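Local structure of hypothetical protein ebhA (Staphylococcus aureus, 2DGJ) at residues Q20-K30 with K68-L77. The protein probably helps the bacterium attach to host extracellular matrix, this chain being a rod-like, helical repeat fragment of a giant cell wall-associated adhesin. Residues are numbered along the deposited sequence; the frame is centred on the assembly and turned at random.
Sequences QKYRDAEQSKK and KDALNGDAKL
Lys21 reaches across to the turn between helices 55-70 and 73-88. Its CB starts a chain that runs nearly straight to CE. CG passes CB of Leu71 and OD1 of Asp74. CD lies about equally far from Leu71 O and Asp74 OD1. CE lies near Leu71 O, and the bend at chi4 (60°) brings NZ onto two acceptors. Lys21 NZ bonds Leu71 O at 2.8 Å. Lys21 NZ also forms a salt bridge to Asp74 OD1 at 3.1 Å, met from above the carboxylate plane. A water links NZ, weakly, to Asp69 O. The backbone joins in, with Gly73 N donating to Lys21 O at 2.8 Å.

Gly73 packs against the chain at Asp24 and Ala25, and the two CA atoms of Ala25 and Gly73 are 3.6 Å apart. Gln20 NE2 gives a straight bond to Gly73 O (3.1 Å), coming from above the carbonyl plane. Gln20 NE2 also donates to Asp24 OD2 at 2.7 Å, and Asp24 OD2 also accepts from Val112 N. Both acceptors of Gln20 NE2 lie near the amide plane, which fixes the amide's rotation.

Asn72 OD1 accepts from Glu26 N at 3.3 Å, while its amide lies across the chain of Lys29. Glu26 OE2 and Lys76 NZ form a salt bridge whose hydrogen bond is weak. Leu71 is buried between Tyr22, Ala25 and the Lys29 backbone. Leu71 CD2 meets the Tyr22 ring edge in plane, 3.8 Å from Tyr22 CD1, and Tyr33 touches both side chains.

Two helix breaks thus interlock, at 24-26 and 71-72, within Ebh's rod of alternately connected three-helix bundles.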
loop_
_atom_site.group_PDB
_atom_site.type_symbol
_atom_site.label_atom_id
_atom_site.label_comp_id
_atom_site.label_asym_id
_atom_site.label_seq_id
_atom_site.Cartn_x
_atom_site.Cartn_y
_atom_site.Cartn_z
ATOM N N GLN A 20 -10.075 4.690 15.012
ATOM C CA GLN A 20 -8.782 4.686 14.349
ATOM C C GLN A 20 -7.705 4.268 15.357
ATOM O O GLN A 20 -6.691 3.665 14.991
ATOM C CB GLN A 20 -8.499 6.089 13.803
ATOM C CG GLN A 20 -7.213 6.243 12.995
ATOM C CD GLN A 20 -5.982 6.238 13.859
ATOM O OE1 GLN A 20 -6.002 6.755 14.978
ATOM N NE2 GLN A 20 -4.894 5.669 13.345
ATOM N N LYS A 21 -7.939 4.589 16.628
ATOM C CA LYS A 21 -6.992 4.249 17.684
ATOM C C LYS A 21 -6.772 2.739 17.714
ATOM O O LYS A 21 -5.658 2.266 17.935
ATOM C CB LYS A 21 -7.518 4.739 19.039
ATOM C CG LYS A 21 -6.568 4.510 20.204
ATOM C CD LYS A 21 -7.056 5.203 21.471
ATOM C CE LYS A 21 -6.115 4.963 22.649
ATOM N NZ LYS A 21 -4.735 5.465 22.398
ATOM N N TYR A 22 -7.844 1.990 17.488
ATOM C CA TYR A 22 -7.784 0.534 17.477
ATOM C C TYR A 22 -7.313 0.061 16.106
ATOM O O TYR A 22 -6.311 -0.652 15.986
ATOM C CB TYR A 22 -9.173 -0.049 17.762
ATOM C CG TYR A 22 -9.266 -1.547 17.538
ATOM C CD1 TYR A 22 -8.783 -2.450 18.486
ATOM C CD2 TYR A 22 -9.813 -2.059 16.360
ATOM C CE1 TYR A 22 -8.846 -3.825 18.268
ATOM C CE2 TYR A 22 -9.874 -3.430 16.131
ATOM C CZ TYR A 22 -9.392 -4.310 17.088
ATOM O OH TYR A 22 -9.455 -5.671 16.868
ATOM N N ARG A 23 -8.056 0.469 15.082
ATOM C CA ARG A 23 -7.790 0.128 13.688
ATOM C C ARG A 23 -6.309 0.071 13.315
ATOM O O ARG A 23 -5.806 -0.979 12.915
ATOM C CB ARG A 23 -8.480 1.140 12.781
ATOM C CG ARG A 23 -9.436 0.552 11.762
ATOM C CD ARG A 23 -10.801 0.278 12.357
ATOM N NE ARG A 23 -11.847 0.427 11.351
ATOM C CZ ARG A 23 -11.899 -0.248 10.202
ATOM N NH1 ARG A 23 -10.963 -1.141 9.893
ATOM N NH2 ARG A 23 -12.895 -0.022 9.356
ATOM N N ASP A 24 -5.622 1.205 13.440
ATOM C CA ASP A 24 -4.203 1.292 13.090
ATOM C C ASP A 24 -3.216 0.910 14.182
ATOM O O ASP A 24 -2.007 1.052 13.999
ATOM C CB ASP A 24 -3.872 2.695 12.578
ATOM C CG ASP A 24 -4.570 3.017 11.278
ATOM O OD1 ASP A 24 -4.545 2.150 10.383
ATOM O OD2 ASP A 24 -5.136 4.123 11.143
ATOM N N ALA A 25 -3.712 0.422 15.315
ATOM C CA ALA A 25 -2.821 0.005 16.395
ATOM C C ALA A 25 -2.034 -1.198 15.892
ATOM O O ALA A 25 -2.399 -1.804 14.883
ATOM C CB ALA A 25 -3.619 -0.380 17.626
ATOM N N GLU A 26 -0.956 -1.539 16.590
ATOM C CA GLU A 26 -0.141 -2.675 16.186
ATOM C C GLU A 26 -0.952 -3.944 16.417
ATOM O O GLU A 26 -1.681 -4.051 17.404
ATOM C CB GLU A 26 1.161 -2.694 16.987
ATOM C CG GLU A 26 1.904 -1.362 16.939
ATOM C CD GLU A 26 3.273 -1.405 17.600
ATOM O OE1 GLU A 26 3.364 -1.854 18.763
ATOM O OE2 GLU A 26 4.260 -0.975 16.961
ATOM N N GLN A 27 -0.825 -4.895 15.498
ATOM C CA GLN A 27 -1.561 -6.156 15.560
ATOM C C GLN A 27 -1.663 -6.747 16.962
ATOM O O GLN A 27 -2.759 -7.007 17.449
ATOM C CB GLN A 27 -0.926 -7.190 14.631
ATOM C CG GLN A 27 -1.811 -8.408 14.367
ATOM C CD GLN A 27 -1.097 -9.476 13.559
ATOM O OE1 GLN A 27 -0.350 -9.168 12.632
ATOM N NE2 GLN A 27 -1.327 -10.737 13.901
ATOM N N SER A 28 -0.519 -6.966 17.601
ATOM C CA SER A 28 -0.478 -7.547 18.939
ATOM C C SER A 28 -1.342 -6.797 19.950
ATOM O O SER A 28 -1.985 -7.409 20.804
ATOM C CB SER A 28 0.967 -7.598 19.437
ATOM O OG SER A 28 1.514 -6.298 19.524
ATOM N N LYS A 29 -1.354 -5.472 19.856
ATOM C CA LYS A 29 -2.141 -4.659 20.777
ATOM C C LYS A 29 -3.630 -4.799 20.488
ATOM O O LYS A 29 -4.450 -4.790 21.403
ATOM C CB LYS A 29 -1.716 -3.191 20.688
ATOM C CG LYS A 29 -0.255 -2.951 21.050
ATOM C CD LYS A 29 0.099 -1.473 20.996
ATOM C CE LYS A 29 1.594 -1.245 21.190
ATOM N NZ LYS A 29 2.079 -1.736 22.507
ATOM N N LYS A 30 -3.975 -4.929 19.212
ATOM C CA LYS A 30 -5.366 -5.096 18.807
ATOM C C LYS A 30 -5.861 -6.460 19.281
ATOM O O LYS A 30 -6.987 -6.601 19.756
ATOM C CB LYS A 30 -5.489 -5.004 17.285
ATOM C CG LYS A 30 -5.127 -3.640 16.713
ATOM C CD LYS A 30 -5.065 -3.663 15.185
ATOM C CE LYS A 30 -6.406 -4.010 14.562
ATOM N NZ LYS A 30 -6.351 -3.936 13.068
ATOM N N LYS A 68 -6.909 -1.733 26.256
ATOM C CA LYS A 68 -7.543 -0.677 25.479
ATOM C C LYS A 68 -6.684 0.586 25.465
ATOM O O LYS A 68 -6.442 1.168 24.405
ATOM C CB LYS A 68 -8.932 -0.332 26.023
ATOM C CG LYS A 68 -9.609 0.738 25.178
ATOM C CD LYS A 68 -11.012 1.081 25.633
ATOM C CE LYS A 68 -11.575 2.178 24.733
ATOM N NZ LYS A 68 -12.932 2.618 25.137
ATOM N N ASP A 69 -6.231 1.015 26.639
ATOM C CA ASP A 69 -5.400 2.209 26.723
ATOM C C ASP A 69 -4.137 2.009 25.900
ATOM O O ASP A 69 -3.613 2.955 25.309
ATOM C CB ASP A 69 -5.012 2.520 28.176
ATOM C CG ASP A 69 -6.204 2.899 29.038
ATOM O OD1 ASP A 69 -7.223 3.354 28.479
ATOM O OD2 ASP A 69 -6.116 2.754 30.277
ATOM N N ALA A 70 -3.660 0.767 25.858
ATOM C CA ALA A 70 -2.447 0.426 25.129
ATOM C C ALA A 70 -2.576 0.602 23.613
ATOM O O ALA A 70 -1.575 0.809 22.922
ATOM C CB ALA A 70 -2.029 -0.996 25.468
ATOM N N LEU A 71 -3.796 0.506 23.094
ATOM C CA LEU A 71 -4.021 0.697 21.663
ATOM C C LEU A 71 -3.301 1.985 21.262
ATOM O O LEU A 71 -3.529 3.046 21.855
ATOM C CB LEU A 71 -5.519 0.804 21.381
ATOM C CG LEU A 71 -6.279 -0.488 21.060
ATOM C CD1 LEU A 71 -5.632 -1.684 21.716
ATOM C CD2 LEU A 71 -7.713 -0.342 21.516
ATOM N N ASN A 72 -2.433 1.890 20.259
ATOM C CA ASN A 72 -1.649 3.045 19.833
ATOM C C ASN A 72 -1.849 3.481 18.390
ATOM O O ASN A 72 -0.951 4.058 17.786
ATOM C CB ASN A 72 -0.163 2.762 20.078
ATOM C CG ASN A 72 0.348 1.566 19.282
ATOM O OD1 ASN A 72 -0.418 0.672 18.925
ATOM N ND2 ASN A 72 1.651 1.541 19.018
ATOM N N GLY A 73 -3.029 3.217 17.843
ATOM C CA GLY A 73 -3.301 3.614 16.474
ATOM C C GLY A 73 -3.071 5.100 16.270
ATOM O O GLY A 73 -2.512 5.518 15.254
ATOM N N ASP A 74 -3.489 5.903 17.243
ATOM C CA ASP A 74 -3.324 7.349 17.167
ATOM C C ASP A 74 -1.847 7.740 17.130
ATOM O O ASP A 74 -1.456 8.656 16.404
ATOM C CB ASP A 74 -4.035 8.025 18.348
ATOM C CG ASP A 74 -3.599 7.465 19.695
ATOM O OD1 ASP A 74 -3.363 6.241 19.785
ATOM O OD2 ASP A 74 -3.503 8.246 20.666
ATOM N N ALA A 75 -1.027 7.036 17.904
ATOM C CA ALA A 75 0.406 7.313 17.936
ATOM C C ALA A 75 0.992 6.947 16.575
ATOM O O ALA A 75 1.908 7.599 16.083
ATOM C CB ALA A 75 1.078 6.501 19.035
ATOM N N LYS A 76 0.443 5.898 15.971
ATOM C CA LYS A 76 0.896 5.438 14.662
ATOM C C LYS A 76 0.481 6.406 13.568
ATOM O O LYS A 76 1.134 6.483 12.526
ATOM C CB LYS A 76 0.326 4.051 14.356
ATOM C CG LYS A 76 1.039 2.918 15.074
ATOM C CD LYS A 76 2.454 2.737 14.533
ATOM C CE LYS A 76 3.174 1.565 15.187
ATOM N NZ LYS A 76 4.540 1.350 14.609
ATOM N N LEU A 77 -0.612 7.132 13.800
ATOM C CA LEU A 77 -1.098 8.109 12.833
ATOM C C LEU A 77 -0.177 9.319 12.828
ATOM O O LEU A 77 0.141 9.865 11.779
ATOM C CB LEU A 77 -2.519 8.555 13.180
ATOM C CG LEU A 77 -3.140 9.614 12.260
ATOM C CD1 LEU A 77 -3.254 9.073 10.844
ATOM C CD2 LEU A 77 -4.512 10.006 12.787
HETATM O O HOH W 1 -5.014 5.808 25.799
#